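Local coordinates for protein leucine--tRNA ligase (Agrobacterium radiobacter, PDB 5AH5) that probably joins L-leucine to its cognate tRNA at the expense of ATP, as a class I leucyl-tRNA synthetase that also carries an editing domain, at residues B[133-138]-B[423-428]; B[255-260]-B[317-322]; B[594-599]-B[718-723]; B[157-162]-B[177-182]. All coordinates share one frame; numbering follows the deposited sequence.

Interaction 1 of 4, residues B[133-138]-B[423-428]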
loop_
_atom_site.group_PDB
_atom_site.type_symbol
_atom_site.label_atom_id
_atom_site.label_comp_id
_atom_site.label_asym_id
_atom_site.label_seq_id
_atom_site.Cartn_x
_atom_site.Cartn_y
_atom_site.Cartn_z
ATOM N N ALA B 133 -21.162 0.232 -11.927
ATOM C CA ALA B 133 -20.247 1.366 -11.729
ATOM C C ALA B 133 -18.990 1.304 -12.545
ATOM O O ALA B 133 -18.617 2.278 -13.220
ATOM C CB ALA B 133 -19.931 1.505 -10.259
ATOM N N GLN B 134 -18.341 0.147 -12.598
ATOM C CA GLN B 134 -17.078 0.094 -13.315
ATOM C C GLN B 134 -17.260 0.185 -14.797
ATOM O O GLN B 134 -16.425 0.756 -15.502
ATOM C CB GLN B 134 -16.356 -1.206 -12.949
ATOM C CG GLN B 134 -14.923 -1.286 -13.442
ATOM C CD GLN B 134 -14.081 -2.224 -12.569
ATOM O OE1 GLN B 134 -13.810 -1.915 -11.408
ATOM N NE2 GLN B 134 -13.714 -3.378 -13.102
ATOM N N GLN B 135 -18.371 -0.379 -15.299
ATOM C CA GLN B 135 -18.670 -0.325 -16.734
ATOM C C GLN B 135 -18.935 1.102 -17.128
ATOM O O GLN B 135 -18.440 1.554 -18.160
ATOM C CB GLN B 135 -19.791 -1.288 -17.100
ATOM C CG GLN B 135 -19.330 -2.745 -17.010
ATOM C CD GLN B 135 -20.449 -3.770 -17.259
ATOM O OE1 GLN B 135 -21.651 -3.502 -17.110
ATOM N NE2 GLN B 135 -20.038 -4.955 -17.638
ATOM N N LYS B 136 -19.608 1.851 -16.275
ATOM C CA LYS B 136 -19.778 3.295 -16.560
ATOM C C LYS B 136 -18.509 4.017 -16.589
ATOM O O LYS B 136 -18.257 4.819 -17.519
ATOM C CB LYS B 136 -20.685 3.990 -15.574
ATOM C CG LYS B 136 -22.104 3.513 -15.622
ATOM C CD LYS B 136 -22.918 4.332 -14.636
ATOM C CE LYS B 136 -24.331 3.855 -14.562
ATOM N NZ LYS B 136 -25.206 4.941 -14.052
ATOM N N LEU B 137 -17.655 3.738 -15.595
ATOM C CA LEU B 137 -16.336 4.371 -15.594
ATOM C C LEU B 137 -15.538 3.967 -16.829
ATOM O O LEU B 137 -14.889 4.791 -17.446
ATOM C CB LEU B 137 -15.545 4.007 -14.334
ATOM C CG LEU B 137 -15.916 4.666 -13.004
ATOM C CD1 LEU B 137 -14.801 4.289 -12.034
ATOM C CD2 LEU B 137 -16.027 6.165 -13.133
ATOM N N PHE B 138 -15.598 2.683 -17.210
ATOM C CA PHE B 138 -14.840 2.238 -18.403
ATOM C C PHE B 138 -15.298 3.027 -19.620
ATOM O O PHE B 138 -14.461 3.504 -20.406
ATOM C CB PHE B 138 -15.026 0.763 -18.605
ATOM C CG PHE B 138 -14.342 0.215 -19.822
ATOM C CD1 PHE B 138 -14.877 0.407 -21.109
ATOM C CD2 PHE B 138 -13.210 -0.588 -19.696
ATOM C CE1 PHE B 138 -14.228 -0.117 -22.228
ATOM C CE2 PHE B 138 -12.606 -1.148 -20.809
ATOM C CZ PHE B 138 -13.103 -0.895 -22.068
ATOM N N TRP B 423 -13.799 -14.950 -15.195
ATOM C CA TRP B 423 -14.163 -14.444 -13.879
ATOM C C TRP B 423 -13.559 -13.070 -13.709
ATOM O O TRP B 423 -12.473 -12.897 -13.099
ATOM C CB TRP B 423 -13.804 -15.443 -12.793
ATOM C CG TRP B 423 -14.315 -15.031 -11.465
ATOM C CD1 TRP B 423 -13.538 -14.644 -10.377
ATOM C CD2 TRP B 423 -15.689 -14.911 -11.046
ATOM N NE1 TRP B 423 -14.353 -14.331 -9.337
ATOM C CE2 TRP B 423 -15.672 -14.451 -9.720
ATOM C CE3 TRP B 423 -16.951 -15.112 -11.686
ATOM C CZ2 TRP B 423 -16.848 -14.242 -8.979
ATOM C CZ3 TRP B 423 -18.128 -14.892 -10.961
ATOM C CH2 TRP B 423 -18.073 -14.432 -9.626
ATOM N N GLY B 424 -14.222 -12.113 -14.356
ATOM C CA GLY B 424 -13.892 -10.670 -14.220
ATOM C C GLY B 424 -15.012 -9.835 -14.780
ATOM O O GLY B 424 -16.035 -10.350 -15.328
ATOM N N CYS B 425 -14.820 -8.550 -14.722
ATOM C CA CYS B 425 -15.878 -7.610 -15.132
ATOM C C CYS B 425 -15.996 -7.580 -16.653
ATOM O O CYS B 425 -15.010 -7.249 -17.311
ATOM C CB CYS B 425 -15.520 -6.221 -14.635
ATOM S SG CYS B 425 -16.810 -5.018 -14.937
ATOM N N PRO B 426 -17.207 -7.868 -17.238
ATOM C CA PRO B 426 -17.269 -7.762 -18.674
ATOM C C PRO B 426 -16.955 -6.399 -19.213
ATOM O O PRO B 426 -17.234 -5.404 -18.553
ATOM C CB PRO B 426 -18.717 -8.228 -19.024
ATOM C CG PRO B 426 -19.118 -9.069 -17.869
ATOM C CD PRO B 426 -18.450 -8.423 -16.681
ATOM N N ILE B 427 -16.292 -6.363 -20.366
ATOM C CA ILE B 427 -15.977 -5.147 -21.091
ATOM C C ILE B 427 -17.256 -4.728 -21.865
ATOM O O ILE B 427 -17.722 -5.499 -22.678
ATOM C CB ILE B 427 -14.807 -5.403 -22.009
ATOM C CG1 ILE B 427 -13.567 -5.642 -21.119
ATOM C CG2 ILE B 427 -14.603 -4.245 -23.015
ATOM C CD1 ILE B 427 -12.233 -5.611 -21.855
ATOM N N PRO B 428 -17.836 -3.535 -21.560
ATOM C CA PRO B 428 -19.185 -3.127 -21.994
ATOM C C PRO B 428 -19.145 -2.500 -23.400
ATOM O O PRO B 428 -19.472 -1.316 -23.627
ATOM C CB PRO B 428 -19.602 -2.146 -20.895
ATOM C CG PRO B 428 -18.309 -1.428 -20.630
ATOM C CD PRO B 428 -17.274 -2.545 -20.605
#

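Interaction 2 of 4, residues B[255-260]-B[317-322]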
loop_
_atom_site.group_PDB
_atom_site.type_symbol
_atom_site.label_atom_id
_atom_site.label_comp_id
_atom_site.label_asym_id
_atom_site.label_seq_id
_atom_site.Cartn_x
_atom_site.Cartn_y
_atom_site.Cartn_z
ATOM N N THR B 255 29.445 3.169 -37.136
ATOM C CA THR B 255 29.692 2.217 -38.228
ATOM C C THR B 255 28.379 1.613 -38.781
ATOM O O THR B 255 28.351 1.174 -39.934
ATOM C CB THR B 255 30.671 1.073 -37.806
ATOM O OG1 THR B 255 30.617 0.884 -36.384
ATOM C CG2 THR B 255 32.130 1.380 -38.222
ATOM N N PHE B 256 27.306 1.589 -37.978
ATOM C CA PHE B 256 26.037 0.950 -38.388
ATOM C C PHE B 256 24.770 1.429 -37.643
ATOM O O PHE B 256 24.818 2.310 -36.778
ATOM C CB PHE B 256 26.167 -0.598 -38.353
ATOM C CG PHE B 256 26.319 -1.187 -36.976
ATOM C CD1 PHE B 256 27.582 -1.381 -36.423
ATOM C CD2 PHE B 256 25.205 -1.586 -36.248
ATOM C CE1 PHE B 256 27.730 -1.939 -35.159
ATOM C CE2 PHE B 256 25.344 -2.141 -34.984
ATOM C CZ PHE B 256 26.609 -2.317 -34.438
ATOM N N ILE B 257 23.636 0.870 -38.067
ATOM C CA ILE B 257 22.341 0.973 -37.399
ATOM C C ILE B 257 21.832 -0.454 -37.208
ATOM O O ILE B 257 22.082 -1.316 -38.054
ATOM C CB ILE B 257 21.334 1.772 -38.263
ATOM C CG1 ILE B 257 21.835 3.206 -38.507
ATOM C CG2 ILE B 257 19.941 1.799 -37.644
ATOM C CD1 ILE B 257 21.996 4.069 -37.267
ATOM N N ALA B 258 21.148 -0.713 -36.093
ATOM C CA ALA B 258 20.528 -2.024 -35.836
ATOM C C ALA B 258 19.134 -1.855 -35.239
ATOM O O ALA B 258 18.905 -0.957 -34.421
ATOM C CB ALA B 258 21.403 -2.868 -34.923
ATOM N N LEU B 259 18.215 -2.730 -35.655
ATOM C CA LEU B 259 16.798 -2.621 -35.311
ATOM C C LEU B 259 16.305 -3.742 -34.406
ATOM O O LEU B 259 16.890 -4.835 -34.334
ATOM C CB LEU B 259 15.942 -2.636 -36.582
ATOM C CG LEU B 259 15.905 -1.385 -37.446
ATOM C CD1 LEU B 259 15.026 -1.671 -38.651
ATOM C CD2 LEU B 259 15.384 -0.188 -36.664
ATOM N N ALA B 260 15.188 -3.452 -33.750
ATOM C CA ALA B 260 14.434 -4.452 -33.015
ATOM C C ALA B 260 13.518 -5.252 -33.976
ATOM O O ALA B 260 12.696 -4.642 -34.694
ATOM C CB ALA B 260 13.602 -3.792 -31.913
ATOM N N VAL B 317 25.288 4.312 -44.441
ATOM C CA VAL B 317 25.544 3.435 -43.281
ATOM C C VAL B 317 24.753 2.107 -43.418
ATOM O O VAL B 317 23.618 2.119 -43.922
ATOM C CB VAL B 317 25.116 4.135 -41.959
ATOM C CG1 VAL B 317 25.784 3.479 -40.764
ATOM C CG2 VAL B 317 25.421 5.636 -41.975
ATOM N N PRO B 318 25.338 0.961 -42.977
ATOM C CA PRO B 318 24.617 -0.325 -43.068
ATOM C C PRO B 318 23.483 -0.516 -42.036
ATOM O O PRO B 318 23.628 -0.104 -40.885
ATOM C CB PRO B 318 25.730 -1.369 -42.853
ATOM C CG PRO B 318 26.807 -0.654 -42.106
ATOM C CD PRO B 318 26.755 0.762 -42.600
ATOM N N LEU B 319 22.379 -1.149 -42.452
ATOM C CA LEU B 319 21.232 -1.446 -41.570
ATOM C C LEU B 319 21.142 -2.947 -41.264
ATOM O O LEU B 319 21.359 -3.784 -42.136
ATOM C CB LEU B 319 19.921 -0.950 -42.203
ATOM C CG LEU B 319 18.603 -1.048 -41.408
ATOM C CD1 LEU B 319 18.668 -0.252 -40.117
ATOM C CD2 LEU B 319 17.419 -0.566 -42.239
ATOM N N TYR B 320 20.811 -3.266 -40.012
ATOM C CA TYR B 320 20.733 -4.641 -39.497
ATOM C C TYR B 320 19.442 -4.839 -38.666
ATOM O O TYR B 320 18.662 -3.896 -38.457
ATOM C CB TYR B 320 21.971 -4.941 -38.627
ATOM C CG TYR B 320 23.257 -5.277 -39.385
ATOM C CD1 TYR B 320 24.001 -4.281 -40.045
ATOM C CD2 TYR B 320 23.758 -6.594 -39.403
ATOM C CE1 TYR B 320 25.181 -4.594 -40.721
ATOM C CE2 TYR B 320 24.938 -6.914 -40.070
ATOM C CZ TYR B 320 25.643 -5.914 -40.726
ATOM O OH TYR B 320 26.807 -6.230 -41.382
ATOM N N VAL B 321 19.218 -6.082 -38.233
ATOM C CA VAL B 321 18.145 -6.445 -37.302
ATOM C C VAL B 321 18.809 -7.376 -36.289
ATOM O O VAL B 321 19.273 -8.447 -36.665
ATOM C CB VAL B 321 16.929 -7.088 -38.032
ATOM C CG1 VAL B 321 16.058 -7.942 -37.110
ATOM C CG2 VAL B 321 16.057 -6.013 -38.668
ATOM N N ALA B 322 18.876 -6.938 -35.026
ATOM C CA ALA B 322 19.593 -7.658 -33.964
ATOM C C ALA B 322 18.723 -7.894 -32.721
ATOM O O ALA B 322 17.832 -7.089 -32.401
ATOM C CB ALA B 322 20.864 -6.910 -33.587
#

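Interaction 3 of 4, residues B[594-599]-B[718-723]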
loop_
_atom_site.group_PDB
_atom_site.type_symbol
_atom_site.label_atom_id
_atom_site.label_comp_id
_atom_site.label_asym_id
_atom_site.label_seq_id
_atom_site.Cartn_x
_atom_site.Cartn_y
_atom_site.Cartn_z
ATOM N N ALA B 594 -5.555 -11.277 22.829
ATOM C CA ALA B 594 -4.200 -11.818 22.986
ATOM C C ALA B 594 -3.550 -12.053 21.652
ATOM O O ALA B 594 -2.364 -11.789 21.502
ATOM C CB ALA B 594 -4.233 -13.087 23.820
ATOM N N VAL B 595 -4.355 -12.434 20.640
ATOM C CA VAL B 595 -3.848 -12.646 19.327
ATOM C C VAL B 595 -3.431 -11.325 18.722
ATOM O O VAL B 595 -2.337 -11.194 18.160
ATOM C CB VAL B 595 -4.900 -13.354 18.423
ATOM C CG1 VAL B 595 -4.431 -13.412 17.013
ATOM C CG2 VAL B 595 -5.088 -14.776 18.931
ATOM N N ARG B 596 -4.325 -10.360 18.798
ATOM C CA ARG B 596 -4.066 -9.075 18.186
ATOM C C ARG B 596 -2.886 -8.337 18.885
ATOM O O ARG B 596 -2.029 -7.737 18.199
ATOM C CB ARG B 596 -5.302 -8.223 18.282
ATOM C CG ARG B 596 -6.482 -8.739 17.442
ATOM C CD ARG B 596 -7.763 -8.016 17.797
ATOM N NE ARG B 596 -7.592 -6.574 17.695
ATOM C CZ ARG B 596 -8.578 -5.684 17.555
ATOM N NH1 ARG B 596 -9.849 -6.055 17.389
ATOM N NH2 ARG B 596 -8.276 -4.400 17.522
ATOM N N CYS B 597 -2.870 -8.389 20.208
ATOM C CA CYS B 597 -1.758 -7.717 21.003
ATOM C C CYS B 597 -0.392 -8.368 20.796
ATOM O O CYS B 597 0.601 -7.652 20.707
ATOM C CB CYS B 597 -2.100 -7.706 22.483
ATOM S SG CYS B 597 -3.375 -6.471 22.871
ATOM N N TYR B 598 -0.331 -9.699 20.643
ATOM C CA TYR B 598 0.938 -10.358 20.240
ATOM C C TYR B 598 1.425 -9.850 18.932
ATOM O O TYR B 598 2.590 -9.502 18.819
ATOM C CB TYR B 598 0.820 -11.884 20.242
ATOM C CG TYR B 598 1.944 -12.705 19.592
ATOM C CD1 TYR B 598 3.254 -12.753 20.134
ATOM C CD2 TYR B 598 1.711 -13.435 18.426
ATOM C CE1 TYR B 598 4.264 -13.532 19.534
ATOM C CE2 TYR B 598 2.722 -14.205 17.841
ATOM C CZ TYR B 598 4.001 -14.238 18.402
ATOM O OH TYR B 598 4.976 -15.024 17.809
ATOM N N LEU B 599 0.572 -9.783 17.906
ATOM C CA LEU B 599 1.038 -9.251 16.613
ATOM C C LEU B 599 1.479 -7.819 16.675
ATOM O O LEU B 599 2.319 -7.380 15.867
ATOM C CB LEU B 599 -0.034 -9.372 15.511
ATOM C CG LEU B 599 -0.310 -10.851 15.121
ATOM C CD1 LEU B 599 -1.681 -10.958 14.432
ATOM C CD2 LEU B 599 0.800 -11.383 14.234
ATOM N N PHE B 718 -6.253 -1.786 21.728
ATOM C CA PHE B 718 -5.379 -2.945 21.563
ATOM C C PHE B 718 -6.043 -4.208 21.953
ATOM O O PHE B 718 -5.874 -5.235 21.281
ATOM C CB PHE B 718 -4.029 -2.787 22.409
ATOM C CG PHE B 718 -3.321 -1.523 22.115
ATOM C CD1 PHE B 718 -2.481 -1.438 21.056
ATOM C CD2 PHE B 718 -3.563 -0.394 22.889
ATOM C CE1 PHE B 718 -1.848 -0.270 20.756
ATOM C CE2 PHE B 718 -2.948 0.800 22.589
ATOM C CZ PHE B 718 -2.085 0.858 21.531
ATOM N N ALA B 719 -6.718 -4.161 23.089
ATOM C CA ALA B 719 -7.381 -5.321 23.683
ATOM C C ALA B 719 -8.810 -4.928 24.058
ATOM O O ALA B 719 -9.205 -4.889 25.229
ATOM C CB ALA B 719 -6.638 -5.875 24.872
ATOM N N PRO B 720 -9.640 -4.676 23.034
ATOM C CA PRO B 720 -10.969 -4.068 23.230
ATOM C C PRO B 720 -11.985 -4.843 24.003
ATOM O O PRO B 720 -12.804 -4.240 24.698
ATOM C CB PRO B 720 -11.463 -3.807 21.771
ATOM C CG PRO B 720 -10.752 -4.799 20.967
ATOM C CD PRO B 720 -9.339 -4.778 21.604
ATOM N N HIS B 721 -11.934 -6.156 23.932
ATOM C CA HIS B 721 -12.932 -7.012 24.586
ATOM C C HIS B 721 -12.720 -7.111 26.098
ATOM O O HIS B 721 -13.647 -6.934 26.912
ATOM C CB HIS B 721 -12.914 -8.465 24.009
ATOM C CG HIS B 721 -13.025 -8.532 22.507
ATOM N ND1 HIS B 721 -11.935 -8.405 21.669
ATOM C CD2 HIS B 721 -14.101 -8.742 21.707
ATOM C CE1 HIS B 721 -12.337 -8.538 20.420
ATOM N NE2 HIS B 721 -13.652 -8.697 20.415
ATOM N N ILE B 722 -11.492 -7.472 26.460
ATOM C CA ILE B 722 -11.082 -7.506 27.865
ATOM C C ILE B 722 -11.272 -6.137 28.503
ATOM O O ILE B 722 -11.614 -6.012 29.654
ATOM C CB ILE B 722 -9.588 -7.931 27.970
ATOM C CG1 ILE B 722 -9.522 -9.448 28.150
ATOM C CG2 ILE B 722 -8.857 -7.240 29.116
ATOM C CD1 ILE B 722 -8.237 -10.096 27.624
ATOM N N SER B 723 -11.024 -5.105 27.757
ATOM C CA SER B 723 -11.207 -3.755 28.280
ATOM C C SER B 723 -12.642 -3.430 28.650
ATOM O O SER B 723 -12.868 -2.796 29.688
ATOM C CB SER B 723 -10.667 -2.743 27.308
ATOM O OG SER B 723 -9.263 -2.900 27.235
HETATM O O HOH W 1 -5.555 -4.516 18.136
#

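Interaction 4 of 4, residues B[157-162]-B[177-182]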
loop_
_atom_site.group_PDB
_atom_site.type_symbol
_atom_site.label_atom_id
_atom_site.label_comp_id
_atom_site.label_asym_id
_atom_site.label_seq_id
_atom_site.Cartn_x
_atom_site.Cartn_y
_atom_site.Cartn_z
ATOM N N ASP B 157 0.669 -15.137 -20.869
ATOM C CA ASP B 157 0.972 -16.247 -19.978
ATOM C C ASP B 157 0.299 -17.536 -20.514
ATOM O O ASP B 157 -0.897 -17.651 -20.474
ATOM C CB ASP B 157 0.483 -15.909 -18.565
ATOM C CG ASP B 157 0.903 -16.907 -17.499
ATOM O OD1 ASP B 157 0.954 -18.122 -17.768
ATOM O OD2 ASP B 157 1.138 -16.458 -16.347
ATOM N N PRO B 158 1.100 -18.522 -20.948
ATOM C CA PRO B 158 0.553 -19.704 -21.565
ATOM C C PRO B 158 -0.066 -20.618 -20.544
ATOM O O PRO B 158 -0.916 -21.413 -20.897
ATOM C CB PRO B 158 1.786 -20.347 -22.280
ATOM C CG PRO B 158 2.971 -19.905 -21.456
ATOM C CD PRO B 158 2.590 -18.534 -20.929
ATOM N N VAL B 159 0.277 -20.491 -19.277
ATOM C CA VAL B 159 -0.378 -21.314 -18.272
ATOM C C VAL B 159 -1.703 -20.695 -17.818
ATOM O O VAL B 159 -2.676 -21.428 -17.657
ATOM C CB VAL B 159 0.549 -21.615 -17.076
ATOM C CG1 VAL B 159 -0.211 -22.300 -15.947
ATOM C CG2 VAL B 159 1.724 -22.486 -17.553
ATOM N N GLU B 160 -1.756 -19.372 -17.648
ATOM C CA GLU B 160 -3.036 -18.715 -17.329
ATOM C C GLU B 160 -3.902 -18.663 -18.559
ATOM O O GLU B 160 -5.105 -18.388 -18.434
ATOM C CB GLU B 160 -2.902 -17.233 -16.948
ATOM C CG GLU B 160 -2.338 -16.807 -15.635
ATOM C CD GLU B 160 -2.772 -17.588 -14.422
ATOM O OE1 GLU B 160 -3.920 -18.051 -14.320
ATOM O OE2 GLU B 160 -1.901 -17.712 -13.549
ATOM N N GLN B 161 -3.276 -18.759 -19.739
ATOM C CA GLN B 161 -3.986 -18.582 -20.998
ATOM C C GLN B 161 -4.592 -17.186 -21.070
ATOM O O GLN B 161 -5.715 -16.974 -21.542
ATOM C CB GLN B 161 -5.030 -19.722 -21.216
ATOM C CG GLN B 161 -4.362 -21.088 -21.473
ATOM C CD GLN B 161 -3.823 -21.160 -22.912
ATOM O OE1 GLN B 161 -4.610 -21.149 -23.873
ATOM N NE2 GLN B 161 -2.497 -21.211 -23.078
ATOM N N THR B 162 -3.824 -16.205 -20.652
ATOM C CA THR B 162 -4.261 -14.856 -20.877
ATOM C C THR B 162 -3.172 -13.891 -21.059
ATOM O O THR B 162 -2.023 -14.115 -20.668
ATOM C CB THR B 162 -5.234 -14.380 -19.743
ATOM O OG1 THR B 162 -5.649 -13.018 -19.958
ATOM C CG2 THR B 162 -4.638 -14.549 -18.383
ATOM N N SER B 177 1.154 -17.622 -12.043
ATOM C CA SER B 177 1.534 -18.952 -12.525
ATOM C C SER B 177 3.004 -19.306 -12.187
ATOM O O SER B 177 3.323 -20.465 -11.933
ATOM C CB SER B 177 1.377 -18.986 -14.023
ATOM O OG SER B 177 2.198 -18.029 -14.644
ATOM N N GLY B 178 3.857 -18.286 -12.210
ATOM C CA GLY B 178 5.285 -18.481 -12.097
ATOM C C GLY B 178 5.851 -19.068 -13.397
ATOM O O GLY B 178 6.994 -19.475 -13.400
ATOM N N ALA B 179 5.057 -19.064 -14.490
ATOM C CA ALA B 179 5.431 -19.592 -15.803
ATOM C C ALA B 179 6.041 -18.534 -16.609
ATOM O O ALA B 179 5.677 -17.362 -16.475
ATOM C CB ALA B 179 4.201 -20.092 -16.555
ATOM N N ALA B 180 6.956 -18.948 -17.490
ATOM C CA ALA B 180 7.615 -18.046 -18.420
ATOM C C ALA B 180 6.579 -17.427 -19.319
ATOM O O ALA B 180 5.707 -18.124 -19.834
ATOM C CB ALA B 180 8.682 -18.781 -19.264
ATOM N N VAL B 181 6.715 -16.144 -19.538
ATOM C CA VAL B 181 5.769 -15.341 -20.281
ATOM C C VAL B 181 6.332 -15.125 -21.677
ATOM O O VAL B 181 7.557 -15.041 -21.841
ATOM C CB VAL B 181 5.516 -14.032 -19.502
ATOM C CG1 VAL B 181 4.900 -12.981 -20.363
ATOM C CG2 VAL B 181 4.552 -14.315 -18.340
ATOM N N TYR B 182 5.441 -15.079 -22.669
ATOM C CA TYR B 182 5.798 -14.816 -24.058
ATOM C C TYR B 182 5.123 -13.553 -24.475
ATOM O O TYR B 182 4.316 -13.031 -23.704
ATOM C CB TYR B 182 5.352 -15.998 -24.941
ATOM C CG TYR B 182 6.156 -17.237 -24.655
ATOM C CD1 TYR B 182 5.884 -17.979 -23.527
ATOM C CD2 TYR B 182 7.223 -17.643 -25.493
ATOM C CE1 TYR B 182 6.600 -19.111 -23.223
ATOM C CE2 TYR B 182 7.964 -18.784 -25.194
ATOM C CZ TYR B 182 7.640 -19.520 -24.047
ATOM O OH TYR B 182 8.314 -20.646 -23.622
#

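Interaction 1 of 4, residues B[133-138]-B[423-428]
Gln135, Phe138 and Gln134 press one side of helix 128-143 against the 423-428 segment, a buried helix-on-strand packing at the start of strand 425-432. It joins two parts of the class I synthetase family region that are far apart in sequence, with the editing domain between them. A single hydrogen bond crosses it: Gln135 NE2 donates to Pro426 O at 3.0 Å, nearly straight at 163°. The oxygen lies close to the plane of the amide, whereas the amide nitrogen stands above the carbonyl plane of Pro426. The extended Gln135 chain also lays its CB against Pro428 CG (3.8 Å), so one residue supplies both an apolar flank and a polar tip. Its OE1 accepts from the backbone of Ile447, which fixes the amide's rotation from both ends. One turn on, a chi1 of 178° carries the Phe138 ring toward the 423-428 segment, where Pro428 CD sits over a face, 4.2 Å from the centroid, in a CH-pi contact. Phe138 CZ meets Ile427 CG2 at 3.8 Å. Gln134 brings NE2 to 3.7 Å from Cys425 CB, while its amide is held by Asp492 and Trp495. Met487 of strand 486-487 touches Gln134, Phe138, Cys425 and Pro428, and Trp189 of strand 182-191 meets Phe138 edge-to-face.

Interaction 2 of 4, residues B[255-260]-B[317-322]
Ile257, Ala258 and Leu259 pair in parallel with Leu319, Tyr320 and Val321, joining strand 257-259 to strand 315-322 in the mixed sheet of the editing domain. The strand directions differ by 33°, and the two faces of the pair are packed differently. On the face of Ile257, Leu259, Leu319 and Val321, the main bump is Leu319 CD1. The Leu319 chain places CG anti to the backbone N (chi1 -175°), and a further turn at chi2 swings CD1 into the hollow between the two neighbours opposite. There it meets Ile257 CG2 at 3.5 Å, closer than ordinary van der Waals contact, and Leu259 CG at 4.0 Å. Val321 CG2 continues the row by resting against Leu259 CB. On the other face the side chains are Ala258 and Tyr320: Ala258 CB lies 4.3 Å from both Tyr320 CB and Ala322 CB, and the Tyr320 ring presents its edge to Ile257 O. Phe347 bridges this side, meeting the rings of both Phe256 and Tyr320. Where the 255-260 segment enters the sheet, Pro318 CG packs on Phe256 CB (3.8 Å), and Val317 CG1 reaches toward Phe256 CA. Strand 333-334 flanks strand 257-259, and strand 301-310 flanks 315-322, so both are interior strands. The backbone ladder is uneven: Tyr320 N to Ile257 O is weak, bent to 128°, whereas Ile257 N reaches Pro318 O at 3.0 Å almost in line with the carbonyl bond.

Interaction 3 of 4, residues B[594-599]-B[718-723]
The N-terminal end of helix 720-729, together with the residues leading into it, packs on helix 592-601 through two neighbouring side chains, Cys597 and Arg596. Cys597 SG lies 3.2 Å from Phe718 O and also touches Phe718 CB at 3.8 Å and Ala719 CB at 3.9 Å, where the chain leads into the helix. Arg596 takes a different route. Its chain bends at chi3 (54°), which brings the guanidinium across Pro720, whose ring lies over one face of the group; Pro720 CG is 3.9 Å from Arg596 NH1. At the guanidinium edge, in its plane, a water accepts from Arg596 NH2 at 2.8 Å and donates to Phe718 O, so the arginine grips that carbonyl indirectly. The contact joins a segment in the class I synthetase family region to one in the anticodon-binding family region, and both segments lean on helix 48-66, where Asp58 forms a salt bridge with Arg596 NH2. Arg596 NH1 bonds to Leu113 O, which further limits how the buried group can turn. Ala719 occupies the N-cap position of helix 720-729. Its carbonyl O accepts twice, from Ser723 N and from Ser723 OG, the hydroxyl bond being 2.8 Å long and approaching from above the carbonyl plane. Asp593, just before the 594-599 segment, bonds to Ile722 N in the first turn of the helix and to His721 ND1.

Interaction 4 of 4, residues B[157-162]-B[177-182]
Asp157 and Ser177 point their polar ends at one another across two loops, and the other side chains are set around this pair. The Asp157 carboxylate, carried anti to the backbone N (chi1 -172°), divides its oxygens between the two sides. OD2 accepts from Ser177 OG at 2.5 Å through its syn lone pair, a short bond. OD1 turns back to its own loop and accepts from two backbone groups: Val159 N at 2.9 Å, nearly in line with the C-O bond, and Glu160 N at 3.0 Å, from above the carboxylate plane. These bonds make an Asx turn and the wider Asx motif, and fix the carboxylate's rotation. Ser177 OG has two roles: it donates to Asp157 and accepts from Ala179 N at 3.0 Å, an ST turn, with OG placed between the backbone N and the carbonyl carbon (chi1 60°). Both loops are therefore shaped by the side chains that join them. Beside the polar pair, Val159 CG2 faces Ala179 CB at 3.6 Å. Pro158 and Tyr182 cross at about a right angle, with Pro158 CG 4.1 Å from Tyr182 CD1. Glu160 sets OE2 beside Ser177 CB (3.5 Å), while OE1 forms a salt bridge with Arg421 and a hydrogen bond with Asn86. Gln161 and Thr162 both face Asp157 in a G1 beta bulge, closing the turn between strands 153-157 and 162-164, while the 177-182 segment leads into strand 182-191, which pairs antiparallel with 153-157.

Along the chain, interaction 1 closes a long loop that contains interactions 4 and 2 in that order, and interaction 3 follows after it. Interactions 1 and 4 are the nearest pair, about 24 Å between centres, and both border the same branched antiparallel sheet, 4 at strands 153-157 and 182-191, 1 at strand 425-432. Interaction 2 belongs to a separate mixed sheet in the editing domain, about 32 Å from interaction 4 between centres. Interaction 3 lies on the opposite side of the chain's centre from interaction 2, about 67 Å between centres, where catalytic and anticodon-binding regions meet. The four thus sample an elongated, modular synthetase, with the editing domain inserted within the loop that interaction 1 closes.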